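Local structure of endo-1,3-beta-glucanase, family GH16 (Zobellia galactanivorans, 4CRQ) at residues A[33-38]-A[62-67]; A[85-90]-A[221-226]; A[93-98]-A[201-206]. The protein probably hydrolyses internal beta-1,3-glucosidic bonds of laminarin, this chain being the GH16 catalytic module of a longer modular laminarinase. The protein carries 1 engineered substitution. One frame throughout, in Å; residues are numbered along the deposited sequence.

Contact 1 of 3, residues A[33-38]-A[62-67]; sequences NELQYY and AQYTSA
Y37 and T65 pair in parallel, held by backbone bonds to the residues on either side of T65. Y37 N gives Y64 O a nearly straight hydrogen bond of 2.8 Å (N-H...O 171°), whereas the return bond from S66 N to Y37 O is weak at 3.4 Å. Where the two chains come in from their turns, a water donates to L35 O and accepts from Q63 N.

Among the apolar contacts, Y37 CB meets the small A62 methyl; on the Y64 side, L35 lies alongside the ring, its CB 3.7 Å from CD2 at the edge and its CD1 branch reaching CE2. Y38 has CG anti to its carbonyl carbon (chi1 -72°), which lays its ring beside the far end of strand 64-66: S66 C sits at the ring edge, and CE1 comes within 3.3 Å of A67 O. One face of this ring receives Q36 CG, 3.6 Å above the plane and toward the rim. With an alanine in place of Y38, S66 and A67 would probably lose their flat neighbour and Q36 CG the surface it rests on.

Among polar side chains, Q36 bends at chi2 and its NE2 reaches the anti lone pair of E34 OE1 at 2.9 Å. S66 OG binds M202 O and Q36 OE1 binds V204 N, both on strand 196-204, while T65 OG1 meets E57 of strand 49-59 and Y64 OH meets Q215. This is a short parallel pairing within the GH16 beta-sandwich: strand 36-38 lies beside strand 62-70, which itself pairs with strands 49-59 and 196-204.

Contact 2 of 3, residues A[85-90]-A[221-226]; sequences RIALPS and QMLVDY. With CA (calcium ion), chain C.
R85 and D225 form a salt bridge, NH1 to OD2 at 2.8 Å. The arginine meets OD2 on its anti side, 34° out of the carboxylate plane, and the two flat groups stand 74° apart. The other oxygen, OD1, binds the calcium ion at 2.4 Å, as does the backbone O of D225; aspartate is short enough to offer both. Three waters and the carbonyls of E10 and G48 complete the site. Shared between metal and guanidinium, the carboxylate is fixed in rotation and its negative charge is probably well balanced.

R85 reaches it with an extended chain, CG anti to N (chi1 179°), and on the way its CB lies over one face of the Y226 ring, a CH-pi contact 3.8 Å from the centroid. The guanidinium also makes a cation-pi contact with Y156.

These strands are antiparallel neighbours in the beta-jelly-roll sandwich of the GH16 fold. A87 and L223 form a hydrogen-bonded pair, A87 N to L223 O at 2.9 Å, and D225 N bonds to R85 O at 2.8 Å, setting the aspartate beside the arginine.

On the opposite face I86 CG1 lies alongside V224 CG2, and L88 CD2 touches M222 CG at 4.1 Å. As the first strand runs out, P89, which has no N-H to pair, packs CD against Q221 O. Behind this apolar face stand F98, against I86, and P96, against L88 and M222, both from strand 94-102.

Contact 3 of 3, residues A[93-98]-A[201-206]; sequences GLWPAF and NMAVGG
W95 points its indole at the glycines that follow V204 because CG is anti to the backbone N (chi1 -177°), while N201, with CG between its N and carbonyl carbon (chi1 70°), folds its amide back toward A97. Both side chains leave the same face of this antiparallel pair, and these torsions set where they end. The indole's CE3 passes A203 CB at 4.0 Å, and its edge meets G205 O nearly in the ring plane, CE3 to O 3.6 Å. Beyond it G206 has to be glycine: a CB would run into CZ3 and jam against the preceding carbonyl. A203 suits its place because its methyl fits beside the ring.

On the other face, M202 lays CG 4.1 Å from P96 CB, with L94 and V204 completing an apolar row. P96 forms a non-hydrogen-bonded pair with M202, so a proline can stand there without loss of a bond across this pair. The hydrogen-bonded pairs, W95 with A203 and A97 with N201, carry the backbone bonds, and G205 N closes the end with a bond of 2.8 Å to G93 O.

N201 OD1 lies 3.6 Å from A97 CB, but its hydrogen bond goes to W99 NE1. W95 O is gripped twice: A203 N comes from above the carbonyl plane, 55° out of it, and a water donates to it at 2.9 Å. That water accepts from N201 ND2 and sits over the rim of one indole face, while W208 meets the ring roughly at right angles. The chemistry is thus split by face: apolar packing round M202, aromatic surface, amide and water round W95. The buried G205 O has no hydrogen-bonding partner, lying against the indole edge and E34 CG; the cost is probably small, offset by the straight bond from G205 N.

In the fold
Contacts 1 and 3 are buried and adjoin each other, their centres about 9 Å apart, since strands 62-70 and 196-204 are neighbours; L35 N probably bonds to V204 O between them. Contact 2 is only partly buried: one face carries charge and the calcium site, while its apolar face packs on contact 3, with P89 CG near M202 SD and M222 SD near N201 O. Contacts 1 and 2 do not touch, their centres lying about 18 Å apart. Contact 1 is the parallel pair, and a short one; the other two are antiparallel. All three share backbone bonds and aromatic rings; contact 2 adds a salt bridge and calcium, and contacts 1 and 3 each add one bridging water.

Contact 1 of 3, residues A[33-38]-A[62-67]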
loop_
_atom_site.group_PDB
_atom_site.type_symbol
_atom_site.label_atom_id
_atom_site.label_comp_id
_atom_site.label_asym_id
_atom_site.label_seq_id
_atom_site.Cartn_x
_atom_site.Cartn_y
_atom_site.Cartn_z
ATOM N N ASN A 33 4.465 11.963 -9.693
ATOM C CA ASN A 33 5.475 13.032 -9.491
ATOM C C ASN A 33 6.127 12.971 -8.104
ATOM O O ASN A 33 6.472 14.010 -7.517
ATOM C CB ASN A 33 4.875 14.427 -9.753
ATOM C CG ASN A 33 4.392 14.597 -11.178
ATOM O OD1 ASN A 33 5.125 14.332 -12.132
ATOM N ND2 ASN A 33 3.152 15.045 -11.334
ATOM N N GLU A 34 6.273 11.747 -7.587
ATOM C CA GLU A 34 6.912 11.499 -6.270
ATOM C C GLU A 34 8.391 11.908 -6.319
ATOM O O GLU A 34 9.018 11.876 -7.394
ATOM C CB GLU A 34 6.780 10.035 -5.871
ATOM C CG GLU A 34 5.309 9.676 -5.634
ATOM C CD GLU A 34 5.015 8.177 -5.642
ATOM O OE1 GLU A 34 5.951 7.349 -5.437
ATOM O OE2 GLU A 34 3.842 7.802 -5.850
ATOM N N LEU A 35 8.938 12.283 -5.163
ATOM C CA LEU A 35 10.314 12.844 -5.095
ATOM C C LEU A 35 11.404 11.855 -4.675
ATOM O O LEU A 35 12.587 12.180 -4.778
ATOM C CB LEU A 35 10.333 14.120 -4.197
ATOM C CG LEU A 35 9.239 15.172 -4.489
ATOM C CD1 LEU A 35 9.219 16.241 -3.413
ATOM C CD2 LEU A 35 9.402 15.790 -5.882
ATOM N N GLN A 36 11.009 10.661 -4.217
ATOM C CA GLN A 36 12.014 9.678 -3.729
ATOM C C GLN A 36 12.563 8.740 -4.811
ATOM O O GLN A 36 11.881 8.412 -5.807
ATOM C CB GLN A 36 11.479 8.777 -2.580
ATOM C CG GLN A 36 10.559 7.636 -3.033
ATOM C CD GLN A 36 9.273 8.082 -3.708
ATOM O OE1 GLN A 36 8.710 9.127 -3.361
ATOM N NE2 GLN A 36 8.798 7.292 -4.683
ATOM N N TYR A 37 13.797 8.314 -4.587
ATOM C CA TYR A 37 14.414 7.273 -5.373
ATOM C C TYR A 37 14.407 5.984 -4.497
ATOM O O TYR A 37 15.041 5.981 -3.433
ATOM C CB TYR A 37 15.834 7.684 -5.756
ATOM C CG TYR A 37 16.581 6.767 -6.710
ATOM C CD1 TYR A 37 17.018 5.460 -6.326
ATOM C CD2 TYR A 37 16.893 7.204 -8.008
ATOM C CE1 TYR A 37 17.714 4.627 -7.218
ATOM C CE2 TYR A 37 17.590 6.372 -8.899
ATOM C CZ TYR A 37 18.003 5.103 -8.501
ATOM O OH TYR A 37 18.677 4.321 -9.394
ATOM N N TYR A 38 13.688 4.921 -4.899
ATOM C CA TYR A 38 13.655 3.711 -4.087
ATOM C C TYR A 38 14.948 2.934 -4.190
ATOM O O TYR A 38 15.542 2.829 -5.258
ATOM C CB TYR A 38 12.484 2.872 -4.530
ATOM C CG TYR A 38 11.098 3.408 -4.138
ATOM C CD1 TYR A 38 10.811 3.747 -2.798
ATOM C CD2 TYR A 38 10.074 3.545 -5.096
ATOM C CE1 TYR A 38 9.552 4.200 -2.403
ATOM C CE2 TYR A 38 8.812 4.009 -4.729
ATOM C CZ TYR A 38 8.559 4.330 -3.385
ATOM O OH TYR A 38 7.325 4.772 -2.982
ATOM N N ALA A 62 17.661 12.573 -7.254
ATOM C CA ALA A 62 16.600 12.758 -6.250
ATOM C C ALA A 62 17.234 13.234 -4.964
ATOM O O ALA A 62 18.449 13.005 -4.730
ATOM C CB ALA A 62 15.835 11.471 -6.011
ATOM N N GLN A 63 16.453 13.885 -4.109
ATOM C CA GLN A 63 17.002 14.247 -2.794
ATOM C C GLN A 63 16.443 13.373 -1.668
ATOM O O GLN A 63 16.749 13.649 -0.507
ATOM C CB GLN A 63 16.898 15.760 -2.504
ATOM C CG GLN A 63 15.570 16.238 -2.034
ATOM C CD GLN A 63 15.483 17.731 -1.826
ATOM O OE1 GLN A 63 16.229 18.360 -1.068
ATOM N NE2 GLN A 63 14.536 18.300 -2.496
ATOM N N TYR A 64 15.662 12.330 -1.991
ATOM C CA TYR A 64 15.129 11.399 -0.967
ATOM C C TYR A 64 15.294 9.978 -1.444
ATOM O O TYR A 64 15.221 9.724 -2.644
ATOM C CB TYR A 64 13.626 11.634 -0.668
ATOM C CG TYR A 64 13.336 13.111 -0.386
ATOM C CD1 TYR A 64 13.708 13.707 0.846
ATOM C CD2 TYR A 64 12.714 13.927 -1.351
ATOM C CE1 TYR A 64 13.453 15.066 1.103
ATOM C CE2 TYR A 64 12.449 15.291 -1.106
ATOM C CZ TYR A 64 12.828 15.843 0.118
ATOM O OH TYR A 64 12.603 17.165 0.393
ATOM N N THR A 65 15.489 9.081 -0.494
ATOM C CA THR A 65 15.450 7.645 -0.764
ATOM C C THR A 65 14.431 7.004 0.159
ATOM O O THR A 65 14.160 7.516 1.252
ATOM C CB THR A 65 16.831 6.962 -0.598
ATOM O OG1 THR A 65 17.310 7.215 0.735
ATOM C CG2 THR A 65 17.843 7.458 -1.667
ATOM N N SER A 66 13.861 5.872 -0.275
ATOM C CA SER A 66 12.931 5.111 0.551
ATOM C C SER A 66 12.888 3.705 -0.052
ATOM O O SER A 66 13.767 3.374 -0.876
ATOM C CB SER A 66 11.553 5.780 0.557
ATOM O OG SER A 66 10.707 5.168 1.534
ATOM N N ALA A 67 11.902 2.890 0.334
ATOM C CA ALA A 67 11.758 1.550 -0.220
ATOM C C ALA A 67 10.342 1.273 -0.671
ATOM O O ALA A 67 9.394 1.846 -0.146
ATOM C CB ALA A 67 12.186 0.495 0.789
HETATM O O HOH W 1 13.870 14.574 -5.169
#

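Contact 2 of 3, residues A[85-90]-A[221-226]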
loop_
_atom_site.group_PDB
_atom_site.type_symbol
_atom_site.label_atom_id
_atom_site.label_comp_id
_atom_site.label_asym_id
_atom_site.label_seq_id
_atom_site.Cartn_x
_atom_site.Cartn_y
_atom_site.Cartn_z
ATOM N N ARG A 85 -0.128 -5.033 10.494
ATOM C CA ARG A 85 -0.058 -4.313 11.776
ATOM C C ARG A 85 1.071 -3.294 11.576
ATOM O O ARG A 85 2.229 -3.667 11.442
ATOM C CB ARG A 85 0.163 -5.297 12.933
ATOM C CG ARG A 85 0.277 -4.608 14.300
ATOM C CD ARG A 85 0.159 -5.612 15.447
ATOM N NE ARG A 85 0.104 -4.884 16.724
ATOM C CZ ARG A 85 1.169 -4.500 17.423
ATOM N NH1 ARG A 85 2.409 -4.799 17.002
ATOM N NH2 ARG A 85 1.007 -3.825 18.568
ATOM N N ILE A 86 0.714 -1.997 11.542
ATOM C CA ILE A 86 1.624 -0.923 11.102
ATOM C C ILE A 86 1.612 0.277 12.044
ATOM O O ILE A 86 0.531 0.684 12.513
ATOM C CB ILE A 86 1.211 -0.429 9.681
ATOM C CG1 ILE A 86 1.194 -1.587 8.661
ATOM C CG2 ILE A 86 2.136 0.681 9.136
ATOM C CD1 ILE A 86 0.685 -1.202 7.262
ATOM N N ALA A 87 2.800 0.851 12.275
ATOM C CA ALA A 87 2.989 2.099 13.039
ATOM C C ALA A 87 3.613 3.078 12.044
ATOM O O ALA A 87 4.561 2.735 11.342
ATOM C CB ALA A 87 3.873 1.890 14.257
ATOM N N LEU A 88 3.098 4.305 11.967
ATOM C CA LEU A 88 3.498 5.261 10.942
ATOM C C LEU A 88 4.178 6.509 11.477
ATOM O O LEU A 88 3.797 6.996 12.532
ATOM C CB LEU A 88 2.226 5.717 10.187
ATOM C CG LEU A 88 1.453 4.639 9.401
ATOM C CD1 LEU A 88 0.136 5.191 8.855
ATOM C CD2 LEU A 88 2.330 4.047 8.272
ATOM N N PRO A 89 5.175 7.035 10.734
ATOM C CA PRO A 89 5.838 8.272 11.132
ATOM C C PRO A 89 4.999 9.453 10.658
ATOM O O PRO A 89 4.169 9.273 9.778
ATOM C CB PRO A 89 7.146 8.222 10.364
ATOM C CG PRO A 89 6.820 7.456 9.104
ATOM C CD PRO A 89 5.745 6.469 9.481
ATOM N N SER A 90 5.194 10.650 11.200
ATOM C CA SER A 90 4.406 11.794 10.734
ATOM C C SER A 90 5.321 12.889 10.211
ATOM O O SER A 90 6.383 13.103 10.788
ATOM C CB SER A 90 3.490 12.304 11.853
ATOM O OG SER A 90 2.461 11.354 12.156
ATOM N N GLN A 221 10.596 6.370 9.861
ATOM C CA GLN A 221 10.451 4.906 9.844
ATOM C C GLN A 221 8.995 4.476 9.802
ATOM O O GLN A 221 8.214 4.844 10.685
ATOM C CB GLN A 221 11.104 4.253 11.079
ATOM C CG GLN A 221 12.617 4.416 11.195
ATOM C CD GLN A 221 13.196 3.733 12.429
ATOM O OE1 GLN A 221 12.542 3.643 13.464
ATOM N NE2 GLN A 221 14.411 3.249 12.325
ATOM N N MET A 222 8.648 3.698 8.782
ATOM C CA MET A 222 7.352 2.995 8.704
ATOM C C MET A 222 7.642 1.584 9.253
ATOM O O MET A 222 8.517 0.887 8.718
ATOM C CB MET A 222 6.838 2.981 7.256
ATOM C CG MET A 222 5.659 2.059 7.014
ATOM S SD MET A 222 5.316 2.154 5.243
ATOM C CE MET A 222 3.854 1.126 5.139
ATOM N N LEU A 223 6.915 1.179 10.299
ATOM C CA LEU A 223 7.105 -0.108 10.977
ATOM C C LEU A 223 5.980 -1.029 10.632
ATOM O O LEU A 223 4.815 -0.699 10.866
ATOM C CB LEU A 223 7.169 0.088 12.503
ATOM C CG LEU A 223 8.219 1.106 13.000
ATOM C CD1 LEU A 223 8.180 1.147 14.527
ATOM C CD2 LEU A 223 9.637 0.817 12.531
ATOM N N VAL A 224 6.319 -2.182 10.057
ATOM C CA VAL A 224 5.321 -3.212 9.724
ATOM C C VAL A 224 5.671 -4.487 10.536
ATOM O O VAL A 224 6.683 -5.175 10.271
ATOM C CB VAL A 224 5.256 -3.514 8.204
ATOM C CG1 VAL A 224 4.121 -4.526 7.891
ATOM C CG2 VAL A 224 5.090 -2.250 7.375
ATOM N N ASP A 225 4.833 -4.782 11.534
ATOM C CA ASP A 225 5.050 -5.942 12.400
ATOM C C ASP A 225 4.819 -7.224 11.584
ATOM O O ASP A 225 5.585 -8.201 11.727
ATOM C CB ASP A 225 4.110 -5.825 13.604
ATOM C CG ASP A 225 4.310 -6.918 14.654
ATOM O OD1 ASP A 225 5.298 -7.735 14.590
ATOM O OD2 ASP A 225 3.447 -6.978 15.579
ATOM N N TYR A 226 3.791 -7.255 10.745
ATOM C CA TYR A 226 3.538 -8.445 9.927
ATOM C C TYR A 226 2.567 -8.113 8.851
ATOM O O TYR A 226 1.851 -7.093 8.963
ATOM C CB TYR A 226 2.976 -9.622 10.776
ATOM C CG TYR A 226 1.723 -9.301 11.603
ATOM C CD1 TYR A 226 0.444 -9.123 10.989
ATOM C CD2 TYR A 226 1.804 -9.204 13.010
ATOM C CE1 TYR A 226 -0.709 -8.864 11.750
ATOM C CE2 TYR A 226 0.654 -8.937 13.783
ATOM C CZ TYR A 226 -0.595 -8.770 13.150
ATOM O OH TYR A 226 -1.729 -8.534 13.888
HETATM CA CA CA C . 6.785 -9.251 13.553
HETATM O O HOH W 2 8.375 -11.091 14.416
HETATM O O HOH W 3 4.999 -10.681 14.012
HETATM O O HOH W 4 7.271 -9.287 16.040
#

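Contact 3 of 3, residues A[93-98]-A[201-206]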
loop_
_atom_site.group_PDB
_atom_site.type_symbol
_atom_site.label_atom_id
_atom_site.label_comp_id
_atom_site.label_asym_id
_atom_site.label_seq_id
_atom_site.Cartn_x
_atom_site.Cartn_y
_atom_site.Cartn_z
ATOM N N GLY A 93 4.923 15.717 3.625
ATOM C CA GLY A 93 5.552 15.033 2.494
ATOM C C GLY A 93 5.481 13.515 2.556
ATOM O O GLY A 93 5.582 12.860 1.510
ATOM N N LEU A 94 5.316 12.946 3.753
ATOM C CA LEU A 94 5.368 11.467 3.888
ATOM C C LEU A 94 4.115 10.808 3.369
ATOM O O LEU A 94 3.005 11.281 3.661
ATOM C CB LEU A 94 5.661 11.016 5.340
ATOM C CG LEU A 94 7.044 11.461 5.868
ATOM C CD1 LEU A 94 7.159 11.093 7.337
ATOM C CD2 LEU A 94 8.203 10.881 5.035
ATOM N N TRP A 95 4.285 9.707 2.618
ATOM C CA TRP A 95 3.153 9.052 1.972
ATOM C C TRP A 95 3.270 7.540 1.999
ATOM O O TRP A 95 3.601 6.924 0.972
ATOM C CB TRP A 95 2.982 9.676 0.579
ATOM C CG TRP A 95 1.815 9.202 -0.248
ATOM C CD1 TRP A 95 0.680 8.486 0.163
ATOM C CD2 TRP A 95 1.630 9.433 -1.665
ATOM N NE1 TRP A 95 -0.156 8.248 -0.892
ATOM C CE2 TRP A 95 0.350 8.798 -2.028
ATOM C CE3 TRP A 95 2.377 10.070 -2.654
ATOM C CZ2 TRP A 95 -0.144 8.824 -3.338
ATOM C CZ3 TRP A 95 1.874 10.094 -3.968
ATOM C CH2 TRP A 95 0.641 9.484 -4.301
ATOM N N PRO A 96 2.993 6.943 3.168
ATOM C CA PRO A 96 3.071 5.496 3.276
ATOM C C PRO A 96 1.829 4.823 2.686
ATOM O O PRO A 96 0.739 5.439 2.635
ATOM C CB PRO A 96 3.089 5.281 4.799
ATOM C CG PRO A 96 2.207 6.407 5.331
ATOM C CD PRO A 96 2.641 7.573 4.478
ATOM N N ALA A 97 1.982 3.563 2.241
ATOM C CA ALA A 97 0.821 2.819 1.717
ATOM C C ALA A 97 0.994 1.314 1.823
ATOM O O ALA A 97 2.127 0.834 1.776
ATOM C CB ALA A 97 0.531 3.209 0.252
ATOM N N PHE A 98 -0.138 0.610 1.952
ATOM C CA PHE A 98 -0.218 -0.837 2.007
ATOM C C PHE A 98 -1.330 -1.116 1.016
ATOM O O PHE A 98 -2.465 -0.672 1.220
ATOM C CB PHE A 98 -0.588 -1.244 3.425
ATOM C CG PHE A 98 -1.018 -2.712 3.607
ATOM C CD1 PHE A 98 -0.380 -3.818 2.961
ATOM C CD2 PHE A 98 -2.076 -2.997 4.515
ATOM C CE1 PHE A 98 -0.807 -5.140 3.200
ATOM C CE2 PHE A 98 -2.510 -4.306 4.745
ATOM C CZ PHE A 98 -1.873 -5.384 4.086
ATOM N N ASN A 201 5.089 0.485 0.713
ATOM C CA ASN A 201 6.071 1.538 0.373
ATOM C C ASN A 201 5.898 2.753 1.225
ATOM O O ASN A 201 4.860 2.912 1.915
ATOM C CB ASN A 201 5.931 1.982 -1.115
ATOM C CG ASN A 201 4.635 2.782 -1.367
ATOM O OD1 ASN A 201 3.558 2.191 -1.420
ATOM N ND2 ASN A 201 4.730 4.115 -1.495
ATOM N N MET A 202 6.900 3.637 1.178
ATOM C CA MET A 202 6.671 4.980 1.707
ATOM C C MET A 202 7.242 5.984 0.702
ATOM O O MET A 202 8.471 6.042 0.518
ATOM C CB MET A 202 7.247 5.202 3.109
ATOM C CG MET A 202 6.842 6.591 3.667
ATOM S SD MET A 202 6.968 6.672 5.480
ATOM C CE MET A 202 8.647 6.099 5.806
ATOM N N ALA A 203 6.367 6.751 0.041
ATOM C CA ALA A 203 6.797 7.777 -0.899
ATOM C C ALA A 203 7.104 9.072 -0.130
ATOM O O ALA A 203 6.679 9.233 1.036
ATOM C CB ALA A 203 5.742 8.009 -1.979
ATOM N N VAL A 204 7.865 9.968 -0.772
ATOM C CA VAL A 204 8.104 11.313 -0.257
ATOM C C VAL A 204 7.686 12.292 -1.363
ATOM O O VAL A 204 8.284 12.302 -2.475
ATOM C CB VAL A 204 9.572 11.565 0.146
ATOM C CG1 VAL A 204 9.744 12.966 0.727
ATOM C CG2 VAL A 204 10.060 10.480 1.119
ATOM N N GLY A 205 6.671 13.120 -1.062
ATOM C CA GLY A 205 6.097 14.084 -2.025
ATOM C C GLY A 205 5.289 13.411 -3.123
ATOM O O GLY A 205 5.251 12.178 -3.253
ATOM N N GLY A 206 4.620 14.232 -3.924
ATOM C CA GLY A 206 3.791 13.712 -5.008
ATOM C C GLY A 206 2.544 14.536 -5.093
ATOM O O GLY A 206 2.327 15.424 -4.240
HETATM O O HOH W 5 2.515 5.924 -1.507
#